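Local atomic coordinates of Rab GDP-dissociation inhibitor (Saccharomyces cerevisiae, PDB entry 2BCG), a protein that regulates Rab GTPases of the yeast secretory pathway by inhibiting release of GDP from SEC4, and extracts GDP-bound YPT7 from vacuolar membranes. Residues Q114-Y119 and S325-L330; R309-I314 and K374-L379; C315-P320 and K384-I389; V347-D352 and Y362-S367. All coordinates share one frame; numbering follows the deposited sequence. Where two conformers were deposited one is given.

Interaction 1. Residues Q114-Y119 and S325-L330; sequences QVSGSY and SNADSL
Ser116 and Ser329 bring the two backbones together, with Gly117 and Leu330 next along at a CA to CA separation of 5.0 Å. The amide of Ser116 faces two oxygens of Ser329: it donates to Ser329 OG at 3.1 Å with an N-H...O angle of 149°, and only weakly to Ser329 O. One residue on, the CA of Leu330 makes a CA-H...O contact with Gly117 O. Ser329 OG lies between its own backbone N and carbonyl carbon (chi1 58°), a turn that sets it against the Ser116 amide and lets it donate to Asp328 OD2 at 2.9 Å, nearly along the C-O axis of the carboxylate. Without the Ser329 hydroxyl, as with an alanine here, the Ser116 amide would probably be left with just the weak bond to the carbonyl, and Asp328 OD2 would lose a donor. Beside this polar knot, Ser116 CB rests 4.0 Å from Ala327 CB, and a water links Ser116 OG to the amide of Asp328. Farther on, Leu330 CD1 meets Tyr119 CD1 obliquely at 3.7 Å, the two side chains crossing at about a right angle, while a second water in the ring plane joins Tyr119 OH to Ser325 OG. The contact lies beside the parallel pairing of strands 118-122 and 330-334 in the mixed sheet; Tyr119 packs on strand 125-128, and Val115 on strand 234-237.

Interaction 2. Residues R309-I314 and K374-L379; sequences RVIRAI and KPHIEL
Ile311 and Leu379 meet end-on through their methyls, and the contact they centre on is mainly apolar. CD1 of Ile311 sits among three neighbours: Pro375 CB at 3.9 Å, His376 CD2 at 3.6 Å and Leu379 CD1 at 4.0 Å. With CG1 anti to the backbone N (chi1 -179°), the isoleucine extends its longer branch toward the short helix, leaving CG2 to meet both methyls of Leu379. Leu379 CD1 also reaches Ala313 CB at 3.7 Å, so this one leucine covers two alternate residues of the strand. The arrangement is a short, weakly bonded helix at about 375-378, laid over a face of the mixed beta sheet: Ile311 and Ala313 point toward it from strand 303-317, and Leu379 extends its cover to Ile366 and Thr368 of the adjoining strand 362-369. Aromatic and charged groups lie at the margin. The His376 imidazole is met obliquely by the isoleucine methyl and touches Met394 of strand 391-402. Arg309, its chain bent at chi3, brings NH2 to 4.1 Å from Pro375 CG. Glu378 directs its carboxylate to other partners, a salt bridge with Arg341 and a hydrogen bond with Thr372.

Interaction 3. Residues C315-P320 and K384-I389; sequences CILNHP and KLLGPI
His319 holds the 384-389 loop by its imidazole, and its side chain can be followed outward. CB carries CG into the space between the backbone N and carbonyl carbon (chi1 57°), which turns the ring toward the loop and lays one face, near the rim, over Leu317 CB. ND1 donates to Pro320 O at 2.7 Å; the oxygen lies in the ring plane, while ND1 stands above the carbonyl plane. CE1 comes edge-on to Leu386 O at 3.0 Å; that buried oxygen has no hydrogen-bond partner in the model. At the tip, NE2 donates to Pro388 O at 2.8 Å, on a carbonyl lone pair, and lies 3.6 Å from Pro388 CD. Two N-H donors are consistent with a protonated imidazole. With a phenylalanine here both are gone, so the ring would probably be free to turn and the 384-389 loop less firmly tied to the segment after the strand. The arrangement joins the end of strand 303-317 to the loop leading into strand 391-402, its antiparallel neighbour at the edge of the mixed sheet. Pro388 O has a second donor in a water that also accepts from Asn318 N. Farther back along the strand the contact is apolar: Leu317 CD2 meets Ile389 CG1 at 3.8 Å, and Cys315 CB meets Ile389 CG2 at 4.0 Å. Leu386 CD1 lies 4.1 Å from Cys315 SG, and Phe383 of helix 380-383 touches both Cys315 and Ile389.

Interaction 4. Residues V347-D352 and Y362-S367; sequences VAIVSD and YLAIIS
Val347 and Ile366 lie side by side on one face of an antiparallel ladder whose strands approach to 4.6 Å, with 167° between their directions. Ala348 with Ile365 and Val350 with Leu363 are the hydrogen-bonded pairs, each closed by two backbone bonds; Val347-Ile366, Ile349-Ala364 and Ser351-Tyr362 are the non-hydrogen-bonded pairs. On the face of these last three, large and small side chains interlock. The low methyl of Ala364 makes the hollow: Ile349 CG1 comes against Ala364 CB at 3.8 Å, and Val347 CG1 approaches the same methyl from the neighbouring position on the same strand, at 4.2 Å. Val347 CG1, anti to the backbone N (chi1 -164°), also meets Ile366 CG1 at 3.9 Å. At the far end the Tyr362 ring, modelled in two conformers, stands beside Ser351. In one of them Ser351 CB rests over a face of the ring in a CH-pi contact, 3.9 Å from the centroid and 28° off the normal, and Ile349 CG2 meets the edge, 4.3 Å from Tyr362 CD2. Ser351 OG itself is hydrogen-bonded to Asp328 O. The other face is more sparsely joined: Val350 CG2 meets Leu363 CB at 4.2 Å, crossing obliquely, and small Ala348 stands beside Ile365. This beta hairpin lies within the mixed sheet, strand 345-351 bonding on to 330-334 and strand 362-369 on to 303-317, while helix 380-383 packs against Ile366 through Ala382 and Phe383.

Overall arrangement
From the N terminus, 114-119 comes first and waits until 325-330 to close interaction 1, spanning about two hundred residues, more of them helix than strand. Before that closure the chain passes through 309-314 and 315-320, the opening ends of interactions 2 and 3, so both cross interaction 1 and each other. Interaction 4 then opens and closes locally, a hairpin lying within the spans of interactions 2 and 3, which close in turn at 374-379 and 384-389. All four meet in one mixed sheet: interaction 1 brings in strand 118-122, interaction 4 forms its middle, and interactions 2 and 3 lay the following helix and loop along strand 303-317.

Interaction 1. Residues Q114-Y119 and S325-L330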
loop_
_atom_site.group_PDB
_atom_site.type_symbol
_atom_site.label_atom_id
_atom_site.label_comp_id
_atom_site.label_asym_id
_atom_site.label_seq_id
_atom_site.Cartn_x
_atom_site.Cartn_y
_atom_site.Cartn_z
ATOM N N GLN A 114 -13.534 2.156 -4.645
ATOM C CA GLN A 114 -14.159 3.229 -3.874
ATOM C C GLN A 114 -14.684 2.731 -2.544
ATOM O O GLN A 114 -15.245 1.641 -2.448
ATOM C CB GLN A 114 -15.346 3.801 -4.635
ATOM C CG GLN A 114 -14.956 4.502 -5.908
ATOM C CD GLN A 114 -16.166 5.155 -6.556
ATOM O OE1 GLN A 114 -16.704 4.664 -7.560
ATOM N NE2 GLN A 114 -16.627 6.236 -5.959
ATOM N N VAL A 115 -14.579 3.579 -1.539
ATOM C CA VAL A 115 -15.275 3.317 -0.263
ATOM C C VAL A 115 -16.738 3.788 -0.443
ATOM O O VAL A 115 -16.982 4.838 -1.047
ATOM C CB VAL A 115 -14.531 4.089 0.865
ATOM C CG1 VAL A 115 -15.324 4.091 2.176
ATOM C CG2 VAL A 115 -13.098 3.510 1.062
ATOM N N SER A 116 -17.695 3.009 0.054
ATOM C CA SER A 116 -19.133 3.271 -0.255
ATOM C C SER A 116 -19.701 4.576 0.273
ATOM O O SER A 116 -20.634 5.167 -0.332
ATOM C CB SER A 116 -20.008 2.120 0.240
ATOM O OG SER A 116 -19.452 0.898 -0.179
ATOM N N GLY A 117 -19.171 5.055 1.373
ATOM C CA GLY A 117 -19.708 6.296 1.936
ATOM C C GLY A 117 -19.010 6.693 3.198
ATOM O O GLY A 117 -18.231 5.900 3.743
ATOM N N SER A 118 -19.288 7.921 3.649
ATOM C CA SER A 118 -18.816 8.444 4.947
ATOM C C SER A 118 -20.086 8.794 5.712
ATOM O O SER A 118 -20.974 9.461 5.156
ATOM C CB SER A 118 -17.925 9.679 4.756
ATOM O OG SER A 118 -17.556 10.266 6.002
ATOM N N TYR A 119 -20.169 8.335 6.970
ATOM C CA TYR A 119 -21.350 8.532 7.843
ATOM C C TYR A 119 -20.952 9.353 9.029
ATOM O O TYR A 119 -19.844 9.207 9.525
ATOM C CB TYR A 119 -21.889 7.185 8.355
ATOM C CG TYR A 119 -22.593 6.386 7.292
ATOM C CD1 TYR A 119 -21.882 5.809 6.249
ATOM C CD2 TYR A 119 -23.953 6.208 7.347
ATOM C CE1 TYR A 119 -22.522 5.076 5.268
ATOM C CE2 TYR A 119 -24.615 5.489 6.368
ATOM C CZ TYR A 119 -23.887 4.931 5.325
ATOM O OH TYR A 119 -24.522 4.184 4.344
ATOM N N SER A 325 -26.992 0.465 5.105
ATOM C CA SER A 325 -27.484 -0.109 3.865
ATOM C C SER A 325 -26.602 -1.276 3.367
ATOM O O SER A 325 -26.412 -1.468 2.160
ATOM C CB SER A 325 -27.664 1.000 2.793
ATOM O OG SER A 325 -28.492 2.085 3.266
ATOM N N ASN A 326 -26.035 -2.035 4.314
ATOM C CA ASN A 326 -25.200 -3.212 3.993
ATOM C C ASN A 326 -23.983 -2.836 3.136
ATOM O O ASN A 326 -23.518 -3.585 2.283
ATOM C CB ASN A 326 -25.999 -4.353 3.379
ATOM C CG ASN A 326 -26.889 -5.064 4.396
ATOM O OD1 ASN A 326 -26.898 -4.741 5.591
ATOM N ND2 ASN A 326 -27.667 -6.017 3.906
ATOM N N ALA A 327 -23.467 -1.646 3.391
ATOM C CA ALA A 327 -22.278 -1.148 2.668
ATOM C C ALA A 327 -21.108 -2.119 2.780
ATOM O O ALA A 327 -20.888 -2.707 3.829
ATOM C CB ALA A 327 -21.875 0.224 3.227
ATOM N N ASP A 328 -20.321 -2.244 1.714
ATOM C CA ASP A 328 -19.132 -3.101 1.772
ATOM C C ASP A 328 -17.956 -2.426 2.452
ATOM O O ASP A 328 -17.011 -3.125 2.848
ATOM C CB ASP A 328 -18.727 -3.716 0.415
ATOM C CG ASP A 328 -18.298 -2.700 -0.609
ATOM O OD1 ASP A 328 -18.437 -3.026 -1.824
ATOM O OD2 ASP A 328 -17.790 -1.615 -0.276
ATOM N N SER A 329 -18.044 -1.114 2.637
ATOM C CA SER A 329 -16.956 -0.326 3.204
ATOM C C SER A 329 -17.524 1.026 3.548
ATOM O O SER A 329 -18.436 1.540 2.853
ATOM C CB SER A 329 -15.782 -0.175 2.215
ATOM O OG SER A 329 -16.208 0.435 0.981
ATOM N N LEU A 330 -16.990 1.628 4.592
ATOM C CA LEU A 330 -17.427 2.970 4.952
ATOM C C LEU A 330 -16.506 3.556 5.988
ATOM O O LEU A 330 -15.732 2.831 6.653
ATOM C CB LEU A 330 -18.876 3.002 5.469
ATOM C CG LEU A 330 -19.130 2.215 6.762
ATOM C CD1 LEU A 330 -20.030 2.988 7.762
ATOM C CD2 LEU A 330 -19.694 0.795 6.526
HETATM O O HOH W 1 -21.344 -1.146 -0.805
HETATM O O HOH W 2 -27.695 4.046 4.921
#

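Interaction 2. Residues R309-I314 and K374-L379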
loop_
_atom_site.group_PDB
_atom_site.type_symbol
_atom_site.label_atom_id
_atom_site.label_comp_id
_atom_site.label_asym_id
_atom_site.label_seq_id
_atom_site.Cartn_x
_atom_site.Cartn_y
_atom_site.Cartn_z
ATOM N N ARG A 309 -1.637 9.459 22.500
ATOM C CA ARG A 309 -1.654 8.024 22.329
ATOM C C ARG A 309 -2.951 7.706 21.600
ATOM O O ARG A 309 -4.008 8.266 21.917
ATOM C CB ARG A 309 -1.708 7.292 23.674
ATOM C CG ARG A 309 -0.410 7.319 24.469
ATOM C CD ARG A 309 -0.465 6.304 25.613
ATOM N NE ARG A 309 -1.636 6.475 26.487
ATOM C CZ ARG A 309 -2.246 5.486 27.154
ATOM N NH1 ARG A 309 -1.841 4.229 27.015
ATOM N NH2 ARG A 309 -3.277 5.760 27.946
ATOM N N VAL A 310 -2.855 6.798 20.639
ATOM C CA VAL A 310 -4.019 6.425 19.844
ATOM C C VAL A 310 -4.400 5.000 20.174
ATOM O O VAL A 310 -3.564 4.100 20.109
ATOM C CB VAL A 310 -3.689 6.519 18.330
ATOM C CG1 VAL A 310 -4.943 6.258 17.485
ATOM C CG2 VAL A 310 -3.123 7.890 17.977
ATOM N N ILE A 311 -5.677 4.782 20.505
ATOM C CA ILE A 311 -6.141 3.400 20.688
ATOM C C ILE A 311 -6.729 2.949 19.356
ATOM O O ILE A 311 -7.473 3.735 18.700
ATOM C CB ILE A 311 -7.153 3.231 21.847
ATOM C CG1 ILE A 311 -7.579 1.769 21.995
ATOM C CG2 ILE A 311 -8.328 4.185 21.702
ATOM C CD1 ILE A 311 -8.270 1.445 23.319
ATOM N N ARG A 312 -6.372 1.724 18.953
ATOM C CA ARG A 312 -6.893 1.142 17.718
ATOM C C ARG A 312 -7.434 -0.243 18.038
ATOM O O ARG A 312 -6.705 -1.120 18.570
ATOM C CB ARG A 312 -5.814 1.077 16.631
ATOM C CG ARG A 312 -5.320 2.488 16.232
ATOM C CD ARG A 312 -4.174 2.480 15.273
ATOM N NE ARG A 312 -3.858 3.826 14.768
ATOM C CZ ARG A 312 -2.665 4.435 14.866
ATOM N NH1 ARG A 312 -1.635 3.838 15.432
ATOM N NH2 ARG A 312 -2.496 5.640 14.322
ATOM N N ALA A 313 -8.734 -0.395 17.793
ATOM C CA ALA A 313 -9.423 -1.638 18.134
ATOM C C ALA A 313 -9.843 -2.247 16.813
ATOM O O ALA A 313 -10.717 -1.727 16.145
ATOM C CB ALA A 313 -10.669 -1.372 18.984
ATOM N N ILE A 314 -9.233 -3.370 16.473
ATOM C CA ILE A 314 -9.535 -4.088 15.258
ATOM C C ILE A 314 -10.606 -5.122 15.586
ATOM O O ILE A 314 -10.385 -6.041 16.392
ATOM C CB ILE A 314 -8.261 -4.775 14.699
ATOM C CG1 ILE A 314 -7.151 -3.746 14.410
ATOM C CG2 ILE A 314 -8.591 -5.677 13.495
ATOM C CD1 ILE A 314 -5.789 -4.420 14.222
ATOM N N LYS A 374 -9.464 5.181 31.050
ATOM C CA LYS A 374 -9.983 3.867 30.736
ATOM C C LYS A 374 -10.207 3.830 29.227
ATOM O O LYS A 374 -11.346 3.996 28.765
ATOM C CB LYS A 374 -11.278 3.582 31.502
ATOM C CG LYS A 374 -11.030 3.356 33.011
ATOM C CD LYS A 374 -12.295 2.990 33.758
ATOM C CE LYS A 374 -11.993 2.798 35.239
ATOM N NZ LYS A 374 -13.253 2.540 36.014
ATOM N N PRO A 375 -9.097 3.668 28.468
ATOM C CA PRO A 375 -9.117 3.797 27.001
ATOM C C PRO A 375 -10.176 2.920 26.329
ATOM O O PRO A 375 -10.888 3.405 25.438
ATOM C CB PRO A 375 -7.697 3.396 26.592
ATOM C CG PRO A 375 -6.868 3.769 27.784
ATOM C CD PRO A 375 -7.727 3.410 28.961
ATOM N N HIS A 376 -10.308 1.668 26.772
ATOM C CA HIS A 376 -11.301 0.737 26.204
ATOM C C HIS A 376 -12.730 1.280 26.317
ATOM O O HIS A 376 -13.526 1.175 25.376
ATOM C CB HIS A 376 -11.180 -0.650 26.850
ATOM C CG HIS A 376 -9.882 -1.349 26.564
ATOM N ND1 HIS A 376 -9.676 -2.687 26.848
ATOM C CD2 HIS A 376 -8.727 -0.902 26.010
ATOM C CE1 HIS A 376 -8.446 -3.026 26.491
ATOM N NE2 HIS A 376 -7.853 -1.965 25.970
ATOM N N ILE A 377 -13.050 1.907 27.448
ATOM C CA ILE A 377 -14.388 2.472 27.669
ATOM C C ILE A 377 -14.712 3.650 26.717
ATOM O O ILE A 377 -15.874 3.869 26.335
ATOM C CB ILE A 377 -14.590 2.894 29.159
ATOM C CG1 ILE A 377 -14.485 1.672 30.096
ATOM C CG2 ILE A 377 -15.884 3.701 29.358
ATOM C CD1 ILE A 377 -14.689 0.276 29.462
ATOM N N GLU A 378 -13.680 4.398 26.317
ATOM C CA GLU A 378 -13.865 5.538 25.418
ATOM C C GLU A 378 -14.463 5.075 24.116
ATOM O O GLU A 378 -15.190 5.840 23.459
ATOM C CB GLU A 378 -12.540 6.224 25.124
ATOM C CG GLU A 378 -12.030 7.002 26.319
ATOM C CD GLU A 378 -10.680 7.633 26.054
ATOM O OE1 GLU A 378 -9.751 7.335 26.832
ATOM O OE2 GLU A 378 -10.559 8.408 25.073
ATOM N N LEU A 379 -14.139 3.841 23.725
ATOM C CA LEU A 379 -14.630 3.320 22.435
ATOM C C LEU A 379 -16.032 2.732 22.487
ATOM O O LEU A 379 -16.577 2.383 21.424
ATOM C CB LEU A 379 -13.680 2.257 21.890
ATOM C CG LEU A 379 -12.249 2.768 21.671
ATOM C CD1 LEU A 379 -11.442 1.738 20.907
ATOM C CD2 LEU A 379 -12.276 4.116 20.940
#

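Interaction 3. Residues C315-P320 and K384-I389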
loop_
_atom_site.group_PDB
_atom_site.type_symbol
_atom_site.label_atom_id
_atom_site.label_comp_id
_atom_site.label_asym_id
_atom_site.label_seq_id
_atom_site.Cartn_x
_atom_site.Cartn_y
_atom_site.Cartn_z
ATOM N N CYS A 315 -11.797 -4.921 15.016
ATOM C CA CYS A 315 -12.927 -5.796 15.307
ATOM C C CYS A 315 -13.270 -6.634 14.103
ATOM O O CYS A 315 -13.274 -6.112 12.979
ATOM C CB CYS A 315 -14.152 -4.969 15.652
ATOM S SG CYS A 315 -13.849 -3.904 17.099
ATOM N N ILE A 316 -13.540 -7.917 14.344
ATOM C CA ILE A 316 -13.995 -8.812 13.278
ATOM C C ILE A 316 -15.471 -9.058 13.490
ATOM O O ILE A 316 -15.898 -9.416 14.585
ATOM C CB ILE A 316 -13.264 -10.161 13.276
ATOM C CG1 ILE A 316 -11.757 -9.989 13.045
ATOM C CG2 ILE A 316 -13.904 -11.090 12.218
ATOM C CD1 ILE A 316 -10.950 -11.325 13.214
ATOM N N LEU A 317 -16.227 -8.772 12.437
ATOM C CA LEU A 317 -17.681 -9.030 12.447
ATOM C C LEU A 317 -17.956 -10.115 11.447
ATOM O O LEU A 317 -17.195 -10.308 10.512
ATOM C CB LEU A 317 -18.481 -7.799 12.051
ATOM C CG LEU A 317 -18.023 -6.434 12.603
ATOM C CD1 LEU A 317 -18.861 -5.331 12.046
ATOM C CD2 LEU A 317 -18.095 -6.394 14.113
ATOM N N ASN A 318 -19.071 -10.821 11.647
ATOM C CA ASN A 318 -19.504 -11.778 10.635
ATOM C C ASN A 318 -20.787 -11.310 9.926
ATOM O O ASN A 318 -21.562 -12.129 9.396
ATOM C CB ASN A 318 -19.614 -13.192 11.217
ATOM C CG ASN A 318 -20.717 -13.339 12.186
ATOM O OD1 ASN A 318 -21.466 -12.403 12.460
ATOM N ND2 ASN A 318 -20.841 -14.556 12.747
ATOM N N HIS A 319 -21.013 -9.998 9.951
ATOM C CA HIS A 319 -22.194 -9.372 9.345
ATOM C C HIS A 319 -21.897 -7.901 9.053
ATOM O O HIS A 319 -20.983 -7.320 9.628
ATOM C CB HIS A 319 -23.346 -9.423 10.351
ATOM C CG HIS A 319 -22.992 -8.766 11.641
ATOM N ND1 HIS A 319 -23.023 -7.398 11.805
ATOM C CD2 HIS A 319 -22.521 -9.279 12.805
ATOM C CE1 HIS A 319 -22.600 -7.092 13.021
ATOM N NE2 HIS A 319 -22.305 -8.216 13.648
ATOM N N PRO A 320 -22.709 -7.266 8.182
ATOM C CA PRO A 320 -22.502 -5.815 7.938
ATOM C C PRO A 320 -22.780 -4.914 9.115
ATOM O O PRO A 320 -23.429 -5.299 10.079
ATOM C CB PRO A 320 -23.462 -5.476 6.797
ATOM C CG PRO A 320 -24.113 -6.736 6.413
ATOM C CD PRO A 320 -23.810 -7.826 7.368
ATOM N N LYS A 384 -20.745 0.007 20.116
ATOM C CA LYS A 384 -22.213 -0.157 20.093
ATOM C C LYS A 384 -22.807 -0.035 18.681
ATOM O O LYS A 384 -23.904 -0.552 18.413
ATOM C CB LYS A 384 -22.877 0.867 20.989
ATOM C CG LYS A 384 -22.974 0.452 22.428
ATOM C CD LYS A 384 -23.435 1.641 23.248
ATOM C CE LYS A 384 -24.169 1.220 24.503
ATOM N NZ LYS A 384 -23.883 2.176 25.614
ATOM N N LEU A 385 -22.113 0.674 17.784
ATOM C CA LEU A 385 -22.633 0.880 16.420
ATOM C C LEU A 385 -22.429 -0.366 15.573
ATOM O O LEU A 385 -22.971 -0.463 14.492
ATOM C CB LEU A 385 -21.923 2.042 15.745
ATOM C CG LEU A 385 -22.136 3.422 16.365
ATOM C CD1 LEU A 385 -21.221 4.470 15.734
ATOM C CD2 LEU A 385 -23.605 3.836 16.187
ATOM N N LEU A 386 -21.615 -1.308 16.038
ATOM C CA LEU A 386 -21.210 -2.410 15.151
ATOM C C LEU A 386 -22.062 -3.650 15.173
ATOM O O LEU A 386 -21.871 -4.521 14.338
ATOM C CB LEU A 386 -19.775 -2.854 15.464
ATOM C CG LEU A 386 -18.735 -1.733 15.384
ATOM C CD1 LEU A 386 -17.338 -2.307 15.633
ATOM C CD2 LEU A 386 -18.739 -1.003 14.037
ATOM N N GLY A 387 -22.994 -3.755 16.120
ATOM C CA GLY A 387 -23.679 -5.027 16.302
ATOM C C GLY A 387 -22.742 -6.059 16.974
ATOM O O GLY A 387 -21.676 -5.716 17.496
ATOM N N PRO A 388 -23.138 -7.343 16.982
ATOM C CA PRO A 388 -22.296 -8.333 17.675
ATOM C C PRO A 388 -20.879 -8.413 17.091
ATOM O O PRO A 388 -20.689 -8.397 15.891
ATOM C CB PRO A 388 -23.058 -9.646 17.482
ATOM C CG PRO A 388 -24.493 -9.226 17.272
ATOM C CD PRO A 388 -24.406 -7.932 16.503
ATOM N N ILE A 389 -19.889 -8.526 17.969
ATOM C CA ILE A 389 -18.475 -8.535 17.525
ATOM C C ILE A 389 -17.892 -9.925 17.814
ATOM O O ILE A 389 -18.026 -10.444 18.945
ATOM C CB ILE A 389 -17.650 -7.411 18.238
ATOM C CG1 ILE A 389 -18.187 -6.002 17.895
ATOM C CG2 ILE A 389 -16.143 -7.595 17.939
ATOM C CD1 ILE A 389 -17.737 -4.887 18.859
HETATM O O HOH W 3 -19.924 -10.538 14.347
#

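Interaction 4. Residues V347-D352 and Y362-S367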
loop_
_atom_site.group_PDB
_atom_site.type_symbol
_atom_site.label_atom_id
_atom_site.label_comp_id
_atom_site.label_asym_id
_atom_site.label_seq_id
_atom_site.Cartn_x
_atom_site.Cartn_y
_atom_site.Cartn_z
ATOM N N VAL A 347 -14.347 5.227 12.670
ATOM C CA VAL A 347 -14.386 3.803 12.362
ATOM C C VAL A 347 -14.109 3.661 10.869
ATOM O O VAL A 347 -14.627 4.422 10.040
ATOM C CB VAL A 347 -15.723 3.128 12.742
ATOM C CG1 VAL A 347 -15.555 1.599 12.760
ATOM C CG2 VAL A 347 -16.227 3.601 14.135
ATOM N N ALA A 348 -13.290 2.675 10.528
ATOM C CA ALA A 348 -12.959 2.356 9.143
ATOM C C ALA A 348 -13.395 0.930 8.941
ATOM O O ALA A 348 -12.939 0.017 9.640
ATOM C CB ALA A 348 -11.461 2.472 8.882
ATOM N N ILE A 349 -14.298 0.737 7.998
ATOM C CA ILE A 349 -14.863 -0.584 7.748
ATOM C C ILE A 349 -14.571 -1.009 6.315
ATOM O O ILE A 349 -14.813 -0.247 5.376
ATOM C CB ILE A 349 -16.390 -0.566 8.000
ATOM C CG1 ILE A 349 -16.663 -0.328 9.498
ATOM C CG2 ILE A 349 -17.084 -1.843 7.526
ATOM C CD1 ILE A 349 -17.561 0.878 9.768
ATOM N N VAL A 350 -14.019 -2.222 6.168
ATOM C CA VAL A 350 -13.748 -2.830 4.868
ATOM C C VAL A 350 -14.133 -4.310 5.021
ATOM O O VAL A 350 -14.370 -4.787 6.156
ATOM C CB VAL A 350 -12.258 -2.612 4.436
ATOM C CG1 VAL A 350 -12.009 -1.150 4.021
ATOM C CG2 VAL A 350 -11.291 -3.069 5.577
ATOM N N SER A 351 -14.167 -5.048 3.929
ATOM C CA SER A 351 -14.679 -6.395 4.018
ATOM C C SER A 351 -14.083 -7.280 2.920
ATOM O O SER A 351 -13.077 -6.938 2.319
ATOM C CB SER A 351 -16.204 -6.339 3.975
ATOM O OG SER A 351 -16.652 -5.849 2.721
ATOM N N ASP A 352 -14.735 -8.408 2.658
ATOM C CA ASP A 352 -14.237 -9.351 1.652
ATOM C C ASP A 352 -14.146 -8.687 0.263
ATOM O O ASP A 352 -13.400 -9.169 -0.614
ATOM C CB ASP A 352 -14.926 -10.761 1.687
ATOM C CG ASP A 352 -16.303 -10.800 0.991
ATOM O OD1 ASP A 352 -17.064 -11.767 1.260
ATOM O OD2 ASP A 352 -16.628 -9.912 0.195
ATOM N N TYR A 362 -16.366 -8.809 8.138
ATOM C CA TYR A 362 -16.071 -7.378 8.004
ATOM C C TYR A 362 -15.007 -7.072 9.011
ATOM O O TYR A 362 -14.993 -7.665 10.092
ATOM C CB TYR A 362 -17.332 -6.516 8.251
ATOM C CG TYR A 362 -18.382 -6.674 7.166
ATOM C CD1 TYR A 362 -19.110 -7.873 7.029
ATOM C CD2 TYR A 362 -18.652 -5.626 6.279
ATOM C CE1 TYR A 362 -20.061 -8.017 6.019
ATOM C CE2 TYR A 362 -19.615 -5.767 5.280
ATOM C CZ TYR A 362 -20.298 -6.971 5.160
ATOM O OH TYR A 362 -21.254 -7.129 4.196
ATOM N N LEU A 363 -14.141 -6.132 8.646
ATOM C CA LEU A 363 -13.171 -5.586 9.573
ATOM C C LEU A 363 -13.641 -4.168 9.905
ATOM O O LEU A 363 -13.936 -3.369 9.028
ATOM C CB LEU A 363 -11.780 -5.505 8.929
ATOM C CG LEU A 363 -11.097 -6.854 8.608
ATOM C CD1 LEU A 363 -9.839 -6.651 7.802
ATOM C CD2 LEU A 363 -10.783 -7.568 9.916
ATOM N N ALA A 364 -13.694 -3.862 11.184
ATOM C CA ALA A 364 -14.092 -2.522 11.625
ATOM C C ALA A 364 -13.025 -2.079 12.581
ATOM O O ALA A 364 -12.862 -2.671 13.670
ATOM C CB ALA A 364 -15.442 -2.563 12.312
ATOM N N ILE A 365 -12.251 -1.088 12.161
ATOM C CA ILE A 365 -11.172 -0.625 13.001
ATOM C C ILE A 365 -11.548 0.737 13.582
ATOM O O ILE A 365 -11.804 1.695 12.857
ATOM C CB ILE A 365 -9.861 -0.511 12.234
ATOM C CG1 ILE A 365 -9.534 -1.857 11.547
ATOM C CG2 ILE A 365 -8.762 -0.105 13.210
ATOM C CD1 ILE A 365 -8.156 -1.871 10.838
ATOM N N ILE A 366 -11.641 0.788 14.898
ATOM C CA ILE A 366 -12.085 1.985 15.608
ATOM C C ILE A 366 -10.829 2.664 16.139
ATOM O O ILE A 366 -9.927 1.990 16.669
ATOM C CB ILE A 366 -12.993 1.625 16.804
ATOM C CG1 ILE A 366 -14.282 0.895 16.339
ATOM C CG2 ILE A 366 -13.347 2.872 17.601
ATOM C CD1 ILE A 366 -14.950 0.153 17.493
ATOM N N SER A 367 -10.769 3.984 16.044
ATOM C CA SER A 367 -9.599 4.670 16.607
ATOM C C SER A 367 -9.930 6.052 17.111
ATOM O O SER A 367 -10.825 6.722 16.600
ATOM C CB SER A 367 -8.467 4.714 15.604
ATOM O OG SER A 367 -8.775 5.576 14.566
#